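Local coordinates for protein methylaspartate ammonia-lyase (Citrobacter amalonaticus, PDB 1KKO) that catalyses the reversible, magnesium-dependent anti elimination of ammonia from L-threo-3-methylaspartate to give mesaconate, at residues A[190-204]-A[233-246]. Numbering follows the deposited sequence.
Sequences DVLPHALINNVEEKL and PTLHIDVYGTIGLI
H194 and D238 meet at the C-terminal ends of two neighbouring parallel strands, 191-194 and 234-238, and illustrate how a barrel sheet presents active-site groups. A ladder of backbone bonds leads up to them, closing with D238 N, which meets H194 O on a lone pair in the carbonyl plane (3.0 Å); beyond it I197 N still reaches D238 O. Followed outward, the H194 side chain starts with CB directed away from the partner strand, but CG stands anti to the backbone N (chi1 -176°) and the ring lies beside the D238 side chain. ND1, CG and CD2 pass D238 CB at looser range, CE1 touches both D238 CB and OD2 (3.2 Å to OD2), and NE2, also close to D238 CB, shares a hydrogen bond with Y240 OH in the ring plane at 3.1 Å. D238 CB thus forms a CH-pi contact over one imidazole face, 3.6 Å from the centroid, while the two rings meet rim to rim, planes 64° apart. D238 OD1 takes Y240 N in an Asx turn and lies above one face of the tyrosine ring, offset toward its rim. L196 CD1 packs against Y240 CE1 at 3.5 Å. Farther out, L204 CD2 packs against T242 and I246 CD1, joining the short helices. D238 is a magnesium ligand and H194 is assigned as a transition-state stabiliser, at the C-terminal mouth of the TIM barrel, the active-site location of the enolase superfamily, to which the enzyme belongs.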
loop_
_atom_site.group_PDB
_atom_site.type_symbol
_atom_site.label_atom_id
_atom_site.label_comp_id
_atom_site.label_asym_id
_atom_site.label_seq_id
_atom_site.Cartn_x
_atom_site.Cartn_y
_atom_site.Cartn_z
ATOM N N ASP A 190 13.576 -2.178 11.107
ATOM C CA ASP A 190 14.994 -2.491 11.301
ATOM C C ASP A 190 15.943 -1.353 10.938
ATOM O O ASP A 190 16.979 -1.184 11.579
ATOM C CB ASP A 190 15.405 -3.702 10.463
ATOM C CG ASP A 190 14.508 -4.902 10.660
ATOM O OD1 ASP A 190 14.316 -5.342 11.815
ATOM O OD2 ASP A 190 13.980 -5.482 9.695
ATOM N N VAL A 191 15.619 -0.614 9.879
ATOM C CA VAL A 191 16.479 0.429 9.349
ATOM C C VAL A 191 15.588 1.608 8.968
ATOM O O VAL A 191 14.518 1.409 8.389
ATOM C CB VAL A 191 17.245 -0.067 8.108
ATOM C CG1 VAL A 191 18.295 0.965 7.684
ATOM C CG2 VAL A 191 17.896 -1.429 8.363
ATOM N N LEU A 192 16.027 2.831 9.239
ATOM C CA LEU A 192 15.173 3.985 9.017
ATOM C C LEU A 192 16.026 5.232 9.008
ATOM O O LEU A 192 17.148 5.202 9.516
ATOM C CB LEU A 192 14.117 4.082 10.126
ATOM C CG LEU A 192 14.580 4.507 11.521
ATOM C CD1 LEU A 192 13.378 4.911 12.361
ATOM C CD2 LEU A 192 15.412 3.442 12.226
ATOM N N PRO A 193 15.499 6.361 8.542
ATOM C CA PRO A 193 14.181 6.556 7.941
ATOM C C PRO A 193 14.247 7.185 6.547
ATOM O O PRO A 193 13.212 7.658 6.063
ATOM C CB PRO A 193 13.604 7.606 8.870
ATOM C CG PRO A 193 14.812 8.543 9.028
ATOM C CD PRO A 193 16.060 7.663 8.924
ATOM N N HIS A 194 15.436 7.198 5.942
ATOM C CA HIS A 194 15.709 7.826 4.653
ATOM C C HIS A 194 15.755 9.367 4.753
ATOM O O HIS A 194 16.798 9.978 4.459
ATOM C CB HIS A 194 14.752 7.313 3.568
ATOM C CG HIS A 194 15.044 7.859 2.213
ATOM N ND1 HIS A 194 15.637 7.134 1.203
ATOM C CD2 HIS A 194 14.804 9.090 1.706
ATOM C CE1 HIS A 194 15.750 7.904 0.133
ATOM N NE2 HIS A 194 15.235 9.088 0.408
ATOM N N ALA A 195 14.630 9.972 5.142
ATOM C CA ALA A 195 14.523 11.399 5.478
ATOM C C ALA A 195 14.574 12.391 4.331
ATOM O O ALA A 195 14.454 13.592 4.569
ATOM C CB ALA A 195 15.540 11.765 6.545
ATOM N N LEU A 196 14.766 11.908 3.109
ATOM C CA LEU A 196 14.701 12.740 1.903
ATOM C C LEU A 196 15.406 14.082 2.106
ATOM O O LEU A 196 14.803 15.150 1.983
ATOM C CB LEU A 196 13.242 12.945 1.492
ATOM C CG LEU A 196 12.992 13.516 0.095
ATOM C CD1 LEU A 196 13.563 12.661 -0.993
ATOM C CD2 LEU A 196 11.498 13.681 -0.096
ATOM N N ILE A 197 16.693 14.018 2.430
ATOM C CA ILE A 197 17.476 15.228 2.648
ATOM C C ILE A 197 17.949 15.675 1.265
ATOM O O ILE A 197 19.047 15.358 0.829
ATOM C CB ILE A 197 18.635 14.923 3.612
ATOM C CG1 ILE A 197 18.095 14.408 4.954
ATOM C CG2 ILE A 197 19.531 16.137 3.796
ATOM C CD1 ILE A 197 17.300 15.429 5.748
ATOM N N ASN A 198 17.093 16.412 0.566
ATOM C CA ASN A 198 17.348 16.728 -0.832
ATOM C C ASN A 198 17.467 18.227 -1.143
ATOM O O ASN A 198 17.390 18.616 -2.311
ATOM C CB ASN A 198 16.270 16.091 -1.718
ATOM C CG ASN A 198 14.894 16.683 -1.478
ATOM O OD1 ASN A 198 14.731 17.558 -0.638
ATOM N ND2 ASN A 198 13.899 16.190 -2.205
ATOM N N ASN A 199 17.635 19.025 -0.088
ATOM C CA ASN A 199 17.782 20.486 -0.174
ATOM C C ASN A 199 18.916 20.914 0.731
ATOM O O ASN A 199 18.974 20.497 1.880
ATOM C CB ASN A 199 16.498 21.228 0.260
ATOM C CG ASN A 199 16.651 22.731 0.198
ATOM O OD1 ASN A 199 17.156 23.364 1.131
ATOM N ND2 ASN A 199 16.235 23.317 -0.921
ATOM N N VAL A 200 19.796 21.780 0.230
ATOM C CA VAL A 200 20.890 22.277 1.051
ATOM C C VAL A 200 20.448 23.245 2.156
ATOM O O VAL A 200 20.739 23.029 3.321
ATOM C CB VAL A 200 21.964 22.968 0.196
ATOM C CG1 VAL A 200 22.966 23.668 1.092
ATOM C CG2 VAL A 200 22.670 21.958 -0.701
ATOM N N GLU A 201 19.750 24.313 1.805
ATOM C CA GLU A 201 19.446 25.325 2.824
ATOM C C GLU A 201 18.543 24.809 3.940
ATOM O O GLU A 201 18.783 25.074 5.128
ATOM C CB GLU A 201 18.811 26.565 2.203
ATOM C CG GLU A 201 19.804 27.625 1.741
ATOM C CD GLU A 201 20.718 28.130 2.847
ATOM O OE1 GLU A 201 20.219 28.552 3.919
ATOM O OE2 GLU A 201 21.942 28.102 2.643
ATOM N N GLU A 202 17.531 24.034 3.571
ATOM C CA GLU A 202 16.509 23.671 4.546
ATOM C C GLU A 202 16.571 22.273 5.112
ATOM O O GLU A 202 15.979 22.026 6.152
ATOM C CB GLU A 202 15.132 23.876 3.943
ATOM C CG GLU A 202 14.884 25.310 3.503
ATOM C CD GLU A 202 15.415 26.344 4.487
ATOM O OE1 GLU A 202 15.347 26.120 5.717
ATOM O OE2 GLU A 202 15.904 27.400 4.031
ATOM N N LYS A 203 17.258 21.359 4.433
ATOM C CA LYS A 203 17.282 19.969 4.885
ATOM C C LYS A 203 18.670 19.566 5.388
ATOM O O LYS A 203 18.808 19.038 6.475
ATOM C CB LYS A 203 16.722 19.055 3.785
ATOM C CG LYS A 203 15.228 19.345 3.524
ATOM C CD LYS A 203 14.660 18.650 2.297
ATOM C CE LYS A 203 13.221 19.098 2.024
ATOM N NZ LYS A 203 12.654 18.459 0.816
ATOM N N LEU A 204 19.709 19.855 4.616
ATOM C CA LEU A 204 21.054 19.526 5.063
ATOM C C LEU A 204 21.608 20.629 5.948
ATOM O O LEU A 204 22.209 20.376 6.989
ATOM C CB LEU A 204 21.981 19.358 3.863
ATOM C CG LEU A 204 23.477 19.161 4.154
ATOM C CD1 LEU A 204 23.734 17.868 4.924
ATOM C CD2 LEU A 204 24.262 19.167 2.851
ATOM N N PRO A 233 17.894 -0.061 16.069
ATOM C CA PRO A 233 17.880 -0.038 14.605
ATOM C C PRO A 233 19.080 0.668 14.002
ATOM O O PRO A 233 19.829 1.370 14.674
ATOM C CB PRO A 233 16.620 0.763 14.296
ATOM C CG PRO A 233 16.544 1.701 15.431
ATOM C CD PRO A 233 16.891 0.860 16.628
ATOM N N THR A 234 19.242 0.468 12.705
ATOM C CA THR A 234 20.266 1.166 11.938
ATOM C C THR A 234 19.676 2.416 11.315
ATOM O O THR A 234 18.527 2.407 10.873
ATOM C CB THR A 234 20.797 0.234 10.853
ATOM O OG1 THR A 234 21.604 -0.766 11.477
ATOM C CG2 THR A 234 21.729 0.941 9.873
ATOM N N LEU A 235 20.457 3.491 11.292
ATOM C CA LEU A 235 20.048 4.740 10.666
ATOM C C LEU A 235 20.612 4.804 9.257
ATOM O O LEU A 235 21.782 4.511 9.030
ATOM C CB LEU A 235 20.534 5.931 11.484
ATOM C CG LEU A 235 20.192 5.877 12.974
ATOM C CD1 LEU A 235 20.644 7.174 13.634
ATOM C CD2 LEU A 235 18.703 5.629 13.186
ATOM N N HIS A 236 19.768 5.178 8.304
ATOM C CA HIS A 236 20.158 5.241 6.899
ATOM C C HIS A 236 19.445 6.465 6.353
ATOM O O HIS A 236 18.214 6.536 6.346
ATOM C CB HIS A 236 19.731 3.938 6.226
ATOM C CG HIS A 236 20.001 3.836 4.758
ATOM N ND1 HIS A 236 20.234 2.621 4.153
ATOM C CD2 HIS A 236 19.995 4.758 3.768
ATOM C CE1 HIS A 236 20.361 2.803 2.851
ATOM N NE2 HIS A 236 20.216 4.089 2.588
ATOM N N ILE A 237 20.233 7.452 5.950
ATOM C CA ILE A 237 19.724 8.727 5.481
ATOM C C ILE A 237 20.287 9.015 4.100
ATOM O O ILE A 237 21.480 8.854 3.869
ATOM C CB ILE A 237 20.111 9.836 6.482
ATOM C CG1 ILE A 237 19.389 9.604 7.821
ATOM C CG2 ILE A 237 19.804 11.218 5.907
ATOM C CD1 ILE A 237 19.907 10.453 8.980
ATOM N N ASP A 238 19.406 9.408 3.181
ATOM C CA ASP A 238 19.771 9.708 1.798
ATOM C C ASP A 238 19.836 11.215 1.629
ATOM O O ASP A 238 18.849 11.934 1.872
ATOM C CB ASP A 238 18.721 9.128 0.849
ATOM C CG ASP A 238 19.138 9.150 -0.619
ATOM O OD1 ASP A 238 20.114 9.849 -1.024
ATOM O OD2 ASP A 238 18.487 8.460 -1.447
ATOM N N VAL A 239 21.000 11.690 1.200
ATOM C CA VAL A 239 21.244 13.124 1.086
ATOM C C VAL A 239 21.332 13.665 -0.335
ATOM O O VAL A 239 21.656 14.833 -0.526
ATOM C CB VAL A 239 22.471 13.538 1.899
ATOM C CG1 VAL A 239 22.316 13.089 3.340
ATOM C CG2 VAL A 239 23.746 12.957 1.306
ATOM N N TYR A 240 21.051 12.843 -1.336
ATOM C CA TYR A 240 20.892 13.343 -2.703
ATOM C C TYR A 240 21.996 14.272 -3.167
ATOM O O TYR A 240 21.733 15.282 -3.831
ATOM C CB TYR A 240 19.525 14.030 -2.844
ATOM C CG TYR A 240 18.430 13.012 -2.771
ATOM C CD1 TYR A 240 17.910 12.630 -1.551
ATOM C CD2 TYR A 240 17.967 12.380 -3.911
ATOM C CE1 TYR A 240 16.931 11.672 -1.459
ATOM C CE2 TYR A 240 16.975 11.415 -3.835
ATOM C CZ TYR A 240 16.470 11.066 -2.603
ATOM O OH TYR A 240 15.494 10.100 -2.509
ATOM N N GLY A 241 23.233 13.902 -2.855
ATOM C CA GLY A 241 24.401 14.647 -3.290
ATOM C C GLY A 241 24.636 15.969 -2.595
ATOM O O GLY A 241 25.597 16.669 -2.932
ATOM N N THR A 242 23.814 16.314 -1.609
ATOM C CA THR A 242 23.915 17.655 -1.018
ATOM C C THR A 242 25.191 17.888 -0.225
ATOM O O THR A 242 25.660 19.021 -0.149
ATOM C CB THR A 242 22.683 18.011 -0.162
ATOM O OG1 THR A 242 22.488 17.010 0.842
ATOM C CG2 THR A 242 21.409 18.030 -1.012
ATOM N N ILE A 243 25.762 16.847 0.367
ATOM C CA ILE A 243 27.001 17.013 1.119
ATOM C C ILE A 243 28.123 17.479 0.187
ATOM O O ILE A 243 28.885 18.384 0.535
ATOM C CB ILE A 243 27.355 15.720 1.890
ATOM C CG1 ILE A 243 26.339 15.505 3.016
ATOM C CG2 ILE A 243 28.765 15.794 2.475
ATOM C CD1 ILE A 243 26.451 14.181 3.744
ATOM N N GLY A 244 28.202 16.912 -1.009
ATOM C CA GLY A 244 29.194 17.348 -1.985
ATOM C C GLY A 244 29.042 18.820 -2.330
ATOM O O GLY A 244 30.039 19.534 -2.519
ATOM N N LEU A 245 27.797 19.284 -2.406
ATOM C CA LEU A 245 27.541 20.675 -2.768
ATOM C C LEU A 245 28.065 21.674 -1.752
ATOM O O LEU A 245 28.546 22.741 -2.148
ATOM C CB LEU A 245 26.047 20.911 -2.973
ATOM C CG LEU A 245 25.395 20.204 -4.156
ATOM C CD1 LEU A 245 23.926 20.526 -4.185
ATOM C CD2 LEU A 245 26.045 20.576 -5.474
ATOM N N ILE A 246 28.010 21.358 -0.465
ATOM C CA ILE A 246 28.446 22.313 0.552
ATOM C C ILE A 246 29.929 22.233 0.848
ATOM O O ILE A 246 30.467 23.127 1.493
ATOM C CB ILE A 246 27.623 22.212 1.863
ATOM C CG1 ILE A 246 27.768 20.840 2.522
ATOM C CG2 ILE A 246 26.165 22.539 1.590
ATOM C CD1 ILE A 246 27.355 20.851 3.981
#